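Local coordinates for ATP-dependent Clp protease adapter protein CLPS1, chloroplastic (PDB 7D34) that serves as a small chloroplast adapter that modulates the ClpC chaperone and probably selects substrates for the plastid Clp protease, at residues P4-H10 with L72-D78; V20-L24 with A36-M40; V23-V27 with Q65-L71. All blocks are in the same frame, centred on the assembly; numbering follows the deposited sequence.

Contact 1. Residues P4-H10 with L72-D78; sequences PYRVILH and LSSVEPD
Strands 5-10 and 72-77 pair R6 with E76, V7 with V75 and I8 with S74 in the antiparallel sheet of the ClpS domain, 5-10 being the central strand and 72-77 an outer one. Between the hydrogen-bonded pairs R6-E76 and I8-S74 lies the non-hydrogen-bonded pair V7-V75. The R6 N to E76 O bond is almost perfectly straight, with 177° at the hydrogen. I8 O is gripped twice, by S74 N and by S73 OG, whose 2.9 Å bond comes from the opposite face of the carbonyl plane.

R6, I8, S74, E76 and H10 share one face of the sheet, and its polar members pair off. The R6 chain bends at chi2 and chi3, which brings NH1 to E76 OE2 at 2.9 Å while NH2 meets D78 OD1 at 3.1 Å. The two carboxylates grip the guanidinium differently: E76 OE2 lies over one of its faces, whereas D78 OD1 sits near its plane and offers its anti lone pair. Further along, H10 NE2 and S74 OG share a 2.7 Å hydrogen bond. It joins the ring edge to a serine hydroxyl that stands between its own backbone N and carbonyl carbon (chi1 52°), and I8 CG2 lies over one face of that ring. At the opposite end of the strand pair from H10, the ring of Y5 lies over P77 CA, a CH-pi contact of 4.1 Å from that atom to the ring centroid.

R6 and E76 also form salt bridges with E76 and R6 of the second subunit, so two arginines and two glutamates meet where the subunits touch. The alternating charges would probably offset the closeness of like groups, while the bond to S74 is likely to limit rotation of H10, a residue of the phenylalanine pocket.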
loop_
_atom_site.group_PDB
_atom_site.type_symbol
_atom_site.label_atom_id
_atom_site.label_comp_id
_atom_site.label_asym_id
_atom_site.label_seq_id
_atom_site.Cartn_x
_atom_site.Cartn_y
_atom_site.Cartn_z
ATOM N N PRO A 4 -10.337 -12.131 -4.153
ATOM C CA PRO A 4 -9.009 -11.508 -4.065
ATOM C C PRO A 4 -8.475 -11.411 -2.648
ATOM O O PRO A 4 -9.206 -11.145 -1.692
ATOM C CB PRO A 4 -9.234 -10.117 -4.669
ATOM C CG PRO A 4 -10.675 -9.818 -4.383
ATOM C CD PRO A 4 -11.393 -11.142 -4.443
ATOM N N TYR A 5 -7.172 -11.634 -2.537
ATOM C CA TYR A 5 -6.434 -11.534 -1.293
ATOM C C TYR A 5 -5.242 -10.621 -1.525
ATOM O O TYR A 5 -4.748 -10.487 -2.649
ATOM C CB TYR A 5 -5.941 -12.898 -0.801
ATOM C CG TYR A 5 -6.979 -13.654 0.023
ATOM C CD1 TYR A 5 -6.810 -13.852 1.391
ATOM C CD2 TYR A 5 -8.136 -14.162 -0.566
ATOM C CE1 TYR A 5 -7.758 -14.552 2.146
ATOM C CE2 TYR A 5 -9.082 -14.846 0.181
ATOM C CZ TYR A 5 -8.896 -15.042 1.525
ATOM O OH TYR A 5 -9.867 -15.722 2.229
ATOM N N ARG A 6 -4.784 -9.992 -0.448
ATOM C CA ARG A 6 -3.679 -9.046 -0.503
ATOM C C ARG A 6 -2.405 -9.703 0.013
ATOM O O ARG A 6 -2.424 -10.372 1.053
ATOM C CB ARG A 6 -4.010 -7.808 0.331
ATOM C CG ARG A 6 -4.616 -6.643 -0.415
ATOM C CD ARG A 6 -5.883 -6.111 0.252
ATOM N NE ARG A 6 -5.633 -5.230 1.399
ATOM C CZ ARG A 6 -6.553 -4.430 1.932
ATOM N NH1 ARG A 6 -6.263 -3.671 2.965
ATOM N NH2 ARG A 6 -7.759 -4.357 1.399
ATOM N N VAL A 7 -1.319 -9.563 -0.751
ATOM C CA VAL A 7 0.031 -9.868 -0.285
ATOM C C VAL A 7 0.654 -8.551 0.164
ATOM O O VAL A 7 0.796 -7.611 -0.632
ATOM C CB VAL A 7 0.878 -10.555 -1.371
ATOM C CG1 VAL A 7 2.241 -10.980 -0.816
ATOM C CG2 VAL A 7 0.161 -11.782 -1.958
ATOM N N ILE A 8 1.014 -8.489 1.437
ATOM C CA ILE A 8 1.539 -7.287 2.069
ATOM C C ILE A 8 3.034 -7.425 2.314
ATOM O O ILE A 8 3.524 -8.473 2.744
ATOM C CB ILE A 8 0.795 -7.003 3.390
ATOM C CG1 ILE A 8 -0.718 -6.890 3.164
ATOM C CG2 ILE A 8 1.328 -5.737 4.007
ATOM C CD1 ILE A 8 -1.165 -5.678 2.400
ATOM N N LEU A 9 3.755 -6.332 2.047
ATOM C CA LEU A 9 5.174 -6.181 2.345
ATOM C C LEU A 9 5.289 -5.192 3.498
ATOM O O LEU A 9 4.775 -4.070 3.415
ATOM C CB LEU A 9 5.946 -5.696 1.113
ATOM C CG LEU A 9 7.409 -5.345 1.403
ATOM C CD1 LEU A 9 8.211 -6.562 1.872
ATOM C CD2 LEU A 9 8.067 -4.680 0.215
ATOM N N HIS A 10 5.906 -5.626 4.592
ATOM C CA HIS A 10 6.149 -4.770 5.743
ATOM C C HIS A 10 7.591 -4.267 5.765
ATOM O O HIS A 10 8.525 -4.974 5.373
ATOM C CB HIS A 10 5.852 -5.537 7.031
ATOM C CG HIS A 10 4.433 -6.000 7.166
ATOM N ND1 HIS A 10 3.502 -5.321 7.922
ATOM C CD2 HIS A 10 3.791 -7.080 6.658
ATOM C CE1 HIS A 10 2.349 -5.963 7.878
ATOM N NE2 HIS A 10 2.494 -7.029 7.109
ATOM N N LEU A 72 9.547 -9.306 5.473
ATOM C CA LEU A 72 8.374 -9.417 6.341
ATOM C C LEU A 72 7.112 -9.270 5.489
ATOM O O LEU A 72 6.942 -8.245 4.812
ATOM C CB LEU A 72 8.385 -8.360 7.441
ATOM C CG LEU A 72 9.536 -8.436 8.439
ATOM C CD1 LEU A 72 9.471 -7.291 9.408
ATOM C CD2 LEU A 72 9.451 -9.751 9.194
ATOM N N SER A 73 6.279 -10.319 5.452
ATOM C CA SER A 73 5.098 -10.356 4.597
ATOM C C SER A 73 3.913 -10.997 5.315
ATOM O O SER A 73 4.076 -11.887 6.153
ATOM C CB SER A 73 5.437 -11.113 3.292
ATOM O OG SER A 73 4.310 -11.238 2.446
ATOM N N SER A 74 2.720 -10.503 4.994
ATOM C CA SER A 74 1.464 -11.050 5.495
ATOM C C SER A 74 0.493 -11.217 4.331
ATOM O O SER A 74 0.662 -10.615 3.268
ATOM C CB SER A 74 0.871 -10.147 6.594
ATOM O OG SER A 74 0.785 -8.812 6.131
ATOM N N VAL A 75 -0.527 -12.045 4.544
ATOM C CA VAL A 75 -1.634 -12.178 3.607
ATOM C C VAL A 75 -2.917 -11.745 4.306
ATOM O O VAL A 75 -3.119 -12.064 5.483
ATOM C CB VAL A 75 -1.768 -13.622 3.088
ATOM C CG1 VAL A 75 -2.987 -13.701 2.186
ATOM C CG2 VAL A 75 -0.474 -14.098 2.387
ATOM N N GLU A 76 -3.806 -11.074 3.573
ATOM C CA GLU A 76 -5.095 -10.699 4.136
ATOM C C GLU A 76 -6.145 -10.625 3.041
ATOM O O GLU A 76 -5.809 -10.458 1.862
ATOM C CB GLU A 76 -5.015 -9.349 4.847
ATOM C CG GLU A 76 -4.592 -8.204 3.915
ATOM C CD GLU A 76 -4.478 -6.889 4.674
ATOM O OE1 GLU A 76 -3.638 -6.829 5.602
ATOM O OE2 GLU A 76 -5.242 -5.925 4.388
ATOM N N PRO A 77 -7.430 -10.737 3.400
ATOM C CA PRO A 77 -8.497 -10.608 2.399
ATOM C C PRO A 77 -8.601 -9.180 1.898
ATOM O O PRO A 77 -8.355 -8.223 2.632
ATOM C CB PRO A 77 -9.763 -11.030 3.159
ATOM C CG PRO A 77 -9.283 -11.597 4.487
ATOM C CD PRO A 77 -7.965 -10.975 4.754
ATOM N N ASP A 78 -8.955 -9.041 0.620
ATOM C CA ASP A 78 -9.080 -7.725 -0.007
ATOM C C ASP A 78 -10.474 -7.155 0.263
ATOM O O ASP A 78 -11.372 -7.155 -0.584
ATOM C CB ASP A 78 -8.784 -7.797 -1.499
ATOM C CG ASP A 78 -8.677 -6.422 -2.134
ATOM O OD1 ASP A 78 -8.425 -5.438 -1.404
ATOM O OD2 ASP A 78 -8.852 -6.316 -3.359
HETATM O O HOH W 1 10.324 -6.701 4.969
#

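Contact 2. Residues V20-L24 with A36-M40; sequences VVQVL and AVNIM. With PHE (phenylalanine), chain D.
Helices 17-27 and 33-46 meet here through V20, V21 and L24 on one side and A36, V37, I39 and M40 on the other, a buried helix-helix contact made by apolar side chains, with no hydrogen bond between the segments. The short segments cross at 125° with their axes 8.8 Å apart, and the small side chain of A36 lies where the backbones come nearest.

V21 CG1 presses on A36 CB at 3.6 Å. The other methyl of V21, CG2, reaches V37 CG1 and M40 CB, which gives the two branches of one valine separate partners. One turn on, L24 extends CD1 over the second helix: the methyl sits 3.6 Å from A36 O and also touches I39 CB at 4.0 Å.

V20 works on two fronts. With CG1 anti to the backbone N (chi1 176°), that methyl meets M40 CG at 3.7 Å, the two side chains crossing at about a right angle. CG2 is thereby directed to the bound phenylalanine and comes within 3.5 Å of its CD1. M40 bends at chi2 and chi3; its CG lies near the ligand's CD2, and its backbone O approaches CE2 at 3.3 Å. An alanine at V20 would probably lose both methyl contacts, opening a gap between helix 17-27 and M40 and taking an apolar wall from beside the ligand ring.

On the sheet side, L9 of strand 5-10 packs against V20 and I39. The polar grip on the ligand comes from outside the two segments: from N11 and D12, and from H44 farther along helix 33-46. Two helices jointly supplying apolar walls for a bulky hydrophobic side chain is consistent with the N-degron pocket of ClpS adapters.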
loop_
_atom_site.group_PDB
_atom_site.type_symbol
_atom_site.label_atom_id
_atom_site.label_comp_id
_atom_site.label_asym_id
_atom_site.label_seq_id
_atom_site.Cartn_x
_atom_site.Cartn_y
_atom_site.Cartn_z
ATOM N N VAL A 20 15.518 -5.518 -1.371
ATOM C CA VAL A 20 14.056 -5.600 -1.369
ATOM C C VAL A 20 13.534 -5.612 -2.801
ATOM O O VAL A 20 12.687 -6.439 -3.169
ATOM C CB VAL A 20 13.443 -4.441 -0.557
ATOM C CG1 VAL A 20 11.936 -4.474 -0.655
ATOM C CG2 VAL A 20 13.843 -4.449 0.915
ATOM N N VAL A 21 14.044 -4.700 -3.639
ATOM C CA VAL A 21 13.602 -4.630 -5.030
ATOM C C VAL A 21 13.927 -5.915 -5.773
ATOM O O VAL A 21 13.108 -6.415 -6.556
ATOM C CB VAL A 21 14.250 -3.418 -5.717
ATOM C CG1 VAL A 21 13.897 -3.318 -7.176
ATOM C CG2 VAL A 21 13.728 -2.185 -5.041
ATOM N N GLN A 22 15.137 -6.450 -5.583
ATOM C CA GLN A 22 15.513 -7.674 -6.294
ATOM C C GLN A 22 14.623 -8.850 -5.912
ATOM O O GLN A 22 14.233 -9.648 -6.773
ATOM C CB GLN A 22 16.984 -8.002 -6.055
ATOM C CG GLN A 22 17.916 -6.956 -6.615
ATOM C CD GLN A 22 19.354 -7.096 -6.151
ATOM O OE1 GLN A 22 19.654 -7.831 -5.221
ATOM N NE2 GLN A 22 20.257 -6.396 -6.829
ATOM N N VAL A 23 14.333 -9.003 -4.619
ATOM C CA VAL A 23 13.465 -10.097 -4.179
ATOM C C VAL A 23 12.084 -9.968 -4.819
ATOM O O VAL A 23 11.511 -10.948 -5.318
ATOM C CB VAL A 23 13.360 -10.112 -2.647
ATOM C CG1 VAL A 23 12.348 -11.162 -2.198
ATOM C CG2 VAL A 23 14.699 -10.398 -2.002
ATOM N N LEU A 24 11.508 -8.763 -4.788
ATOM C CA LEU A 24 10.192 -8.596 -5.392
ATOM C C LEU A 24 10.212 -9.047 -6.844
ATOM O O LEU A 24 9.304 -9.743 -7.308
ATOM C CB LEU A 24 9.725 -7.150 -5.314
ATOM C CG LEU A 24 9.351 -6.677 -3.904
ATOM C CD1 LEU A 24 9.213 -5.161 -3.790
ATOM C CD2 LEU A 24 8.082 -7.413 -3.440
ATOM N N ALA A 36 8.449 -2.517 -8.504
ATOM C CA ALA A 36 9.170 -2.989 -7.318
ATOM C C ALA A 36 9.712 -1.843 -6.479
ATOM O O ALA A 36 9.680 -1.889 -5.240
ATOM C CB ALA A 36 10.356 -3.870 -7.717
ATOM N N VAL A 37 10.278 -0.838 -7.141
ATOM C CA VAL A 37 10.816 0.288 -6.399
ATOM C C VAL A 37 9.686 1.029 -5.713
ATOM O O VAL A 37 9.862 1.543 -4.607
ATOM C CB VAL A 37 11.624 1.241 -7.304
ATOM C CG1 VAL A 37 12.968 0.600 -7.688
ATOM C CG2 VAL A 37 10.794 1.722 -8.524
ATOM N N ASN A 38 8.508 1.122 -6.367
ATOM C CA ASN A 38 7.355 1.780 -5.743
ATOM C C ASN A 38 6.945 1.068 -4.468
ATOM O O ASN A 38 6.708 1.705 -3.436
ATOM C CB ASN A 38 6.132 1.849 -6.681
ATOM C CG ASN A 38 6.212 3.006 -7.669
ATOM O OD1 ASN A 38 7.278 3.590 -7.815
ATOM N ND2 ASN A 38 5.098 3.345 -8.345
ATOM N N ILE A 39 6.827 -0.259 -4.543
ATOM C CA ILE A 39 6.426 -1.061 -3.394
ATOM C C ILE A 39 7.437 -0.892 -2.268
ATOM O O ILE A 39 7.078 -0.646 -1.118
ATOM C CB ILE A 39 6.253 -2.540 -3.806
ATOM C CG1 ILE A 39 5.172 -2.671 -4.889
ATOM C CG2 ILE A 39 5.828 -3.419 -2.620
ATOM C CD1 ILE A 39 4.965 -4.059 -5.514
ATOM N N MET A 40 8.715 -1.054 -2.569
ATOM C CA MET A 40 9.735 -0.826 -1.559
ATOM C C MET A 40 9.642 0.580 -0.945
ATOM O O MET A 40 9.639 0.730 0.288
ATOM C CB MET A 40 11.078 -1.090 -2.202
ATOM C CG MET A 40 12.209 -0.824 -1.250
ATOM S SD MET A 40 12.856 0.859 -1.105
ATOM C CE MET A 40 13.414 1.187 -2.752
HETATM N N PHE D . 13.668 0.131 5.580
HETATM C CA PHE D . 14.786 -0.542 4.854
HETATM C C PHE D . 16.069 0.290 4.934
HETATM O O PHE D . 16.015 1.521 5.061
HETATM C CB PHE D . 14.391 -0.787 3.390
HETATM C CG PHE D . 13.067 -1.504 3.221
HETATM C CD1 PHE D . 12.855 -2.752 3.797
HETATM C CD2 PHE D . 12.039 -0.936 2.480
HETATM C CE1 PHE D . 11.634 -3.416 3.639
HETATM C CE2 PHE D . 10.823 -1.595 2.316
HETATM C CZ PHE D . 10.623 -2.839 2.896
#

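Contact 3. Residues V23-V27 with Q65-L71; sequences VLMKV and QLRGNGL
V23 and V27, one helical turn apart on helix 17-27, pack against L66, N69 and L71, where helix 56-68 ends and the chain turns toward its last strand. V23 has CG1 anti to the backbone N (chi1 174°), a position from which this single methyl touches N69 CB and L71 CD1, each at 3.6 Å. L66 sends CD2 between the helices: it meets V27 CG2 at a tight 3.4 Å and lies farther from V23 CG1 and L24 CD2. V27 takes a different first torsion from V23, with CG1 anti to the carbonyl carbon (chi1 -60°), which puts CG2 between the backbone N and the carbonyl carbon, while CG1 faces Q65 CB and the amide nitrogen of N69.

The amide of N69 is held at both ends. Its OD1 accepts a 2.7 Å hydrogen bond from K26 NZ, reached because the lysine chain bends at chi3. Its ND2 donates to Q65 O at 2.8 Å, with the acceptor close to the amide plane. Q65 O also receives N69 N from the opposite face of its carbonyl plane. The bonds to OD1 and ND2 are likely to fix the amide's rotation just where the helix stops.

A Schellman motif closes that end: L71 N bonds to L66 O and G70 N to R67 O, with G70 at positive phi. The turn is tied to neighbouring parts by N69 O to Y19 and by G70 O to N15. Toward the sheet, L66 touches V7 and L71 touches L9, so the junction of helices 17-27 and 56-68 sits over central strand 5-10, while L24 continues the packing to helix 33-46.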
loop_
_atom_site.group_PDB
_atom_site.type_symbol
_atom_site.label_atom_id
_atom_site.label_comp_id
_atom_site.label_asym_id
_atom_site.label_seq_id
_atom_site.Cartn_x
_atom_site.Cartn_y
_atom_site.Cartn_z
ATOM N N VAL A 23 14.333 -9.003 -4.619
ATOM C CA VAL A 23 13.465 -10.097 -4.179
ATOM C C VAL A 23 12.084 -9.968 -4.819
ATOM O O VAL A 23 11.511 -10.948 -5.318
ATOM C CB VAL A 23 13.360 -10.112 -2.647
ATOM C CG1 VAL A 23 12.348 -11.162 -2.198
ATOM C CG2 VAL A 23 14.699 -10.398 -2.002
ATOM N N LEU A 24 11.508 -8.763 -4.788
ATOM C CA LEU A 24 10.192 -8.596 -5.392
ATOM C C LEU A 24 10.212 -9.047 -6.844
ATOM O O LEU A 24 9.304 -9.743 -7.308
ATOM C CB LEU A 24 9.725 -7.150 -5.314
ATOM C CG LEU A 24 9.351 -6.677 -3.904
ATOM C CD1 LEU A 24 9.213 -5.161 -3.790
ATOM C CD2 LEU A 24 8.082 -7.413 -3.440
ATOM N N MET A 25 11.239 -8.635 -7.586
ATOM C CA MET A 25 11.327 -9.033 -8.982
ATOM C C MET A 25 11.481 -10.537 -9.135
ATOM O O MET A 25 10.937 -11.130 -10.070
ATOM C CB MET A 25 12.521 -8.359 -9.656
ATOM C CG MET A 25 12.593 -6.868 -9.597
ATOM S SD MET A 25 11.812 -6.170 -11.020
ATOM C CE MET A 25 12.920 -6.659 -12.305
ATOM N N LYS A 26 12.199 -11.164 -8.211
ATOM C CA LYS A 26 12.450 -12.595 -8.313
ATOM C C LYS A 26 11.168 -13.405 -8.194
ATOM O O LYS A 26 10.875 -14.247 -9.052
ATOM C CB LYS A 26 13.445 -13.040 -7.240
ATOM C CG LYS A 26 13.794 -14.530 -7.368
ATOM C CD LYS A 26 15.102 -14.954 -6.672
ATOM C CE LYS A 26 14.914 -15.085 -5.166
ATOM N NZ LYS A 26 16.242 -15.115 -4.452
ATOM N N VAL A 27 10.392 -13.170 -7.132
ATOM C CA VAL A 27 9.315 -14.090 -6.777
ATOM C C VAL A 27 7.926 -13.725 -7.277
ATOM O O VAL A 27 7.076 -14.623 -7.380
ATOM C CB VAL A 27 9.266 -14.314 -5.252
ATOM C CG1 VAL A 27 10.605 -14.897 -4.795
ATOM C CG2 VAL A 27 8.965 -13.049 -4.469
ATOM N N GLN A 65 7.386 -17.062 -0.254
ATOM C CA GLN A 65 8.574 -16.812 -1.055
ATOM C C GLN A 65 9.291 -15.561 -0.572
ATOM O O GLN A 65 10.515 -15.570 -0.408
ATOM C CB GLN A 65 8.167 -16.693 -2.523
ATOM C CG GLN A 65 7.907 -18.048 -3.189
ATOM C CD GLN A 65 7.061 -17.908 -4.443
ATOM O OE1 GLN A 65 6.505 -16.832 -4.714
ATOM N NE2 GLN A 65 6.965 -18.992 -5.228
ATOM N N LEU A 66 8.533 -14.507 -0.254
ATOM C CA LEU A 66 9.113 -13.298 0.329
ATOM C C LEU A 66 9.816 -13.600 1.653
ATOM O O LEU A 66 10.989 -13.249 1.851
ATOM C CB LEU A 66 8.025 -12.231 0.520
ATOM C CG LEU A 66 7.342 -11.703 -0.751
ATOM C CD1 LEU A 66 6.289 -10.676 -0.378
ATOM C CD2 LEU A 66 8.360 -11.150 -1.729
ATOM N N ARG A 67 9.085 -14.211 2.592
ATOM C CA ARG A 67 9.643 -14.540 3.897
ATOM C C ARG A 67 10.904 -15.372 3.773
ATOM O O ARG A 67 11.873 -15.150 4.510
ATOM C CB ARG A 67 8.604 -15.292 4.719
ATOM C CG ARG A 67 7.304 -14.521 4.996
ATOM C CD ARG A 67 6.476 -15.227 6.042
ATOM N NE ARG A 67 5.338 -14.422 6.500
ATOM C CZ ARG A 67 4.191 -14.940 6.936
ATOM N NH1 ARG A 67 3.212 -14.149 7.349
ATOM N NH2 ARG A 67 4.019 -16.257 6.947
ATOM N N GLY A 68 10.913 -16.340 2.851
ATOM C CA GLY A 68 12.080 -17.189 2.710
ATOM C C GLY A 68 13.276 -16.429 2.171
ATOM O O GLY A 68 14.425 -16.813 2.404
ATOM N N ASN A 69 13.032 -15.336 1.462
ATOM C CA ASN A 69 14.104 -14.478 0.987
ATOM C C ASN A 69 14.419 -13.354 1.964
ATOM O O ASN A 69 15.157 -12.438 1.607
ATOM C CB ASN A 69 13.739 -13.904 -0.385
ATOM C CG ASN A 69 13.967 -14.892 -1.521
ATOM O OD1 ASN A 69 15.078 -15.046 -2.009
ATOM N ND2 ASN A 69 12.921 -15.624 -1.883
ATOM N N GLY A 70 13.851 -13.386 3.168
ATOM C CA GLY A 70 14.239 -12.492 4.244
ATOM C C GLY A 70 13.350 -11.290 4.493
ATOM O O GLY A 70 13.689 -10.467 5.353
ATOM N N LEU A 71 12.208 -11.186 3.822
ATOM C CA LEU A 71 11.321 -10.042 3.988
ATOM C C LEU A 71 10.179 -10.362 4.956
ATOM O O LEU A 71 9.921 -11.520 5.288
ATOM C CB LEU A 71 10.736 -9.580 2.647
ATOM C CG LEU A 71 11.756 -9.422 1.513
ATOM C CD1 LEU A 71 11.096 -8.812 0.278
ATOM C CD2 LEU A 71 12.982 -8.647 1.937
#

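How the contacts relate
The three contacts illustrate how a small alpha-beta domain builds one core from partners both near and far in sequence. Contact 1 joins the first and last strands and spans the others along the chain. Contacts 2 and 3 both start from helix 17-27, share V23 and L24, and have centres about 9 Å apart; that helix turns one side to helix 33-46 and another to the end of helix 56-68. Centre to centre, contact 1 lies about 15 Å from contact 2 and about 13 Å from contact 3. L9 bridges all three, packing on V20, I39 and L71, thereby linking the sheet to the phenylalanine pocket.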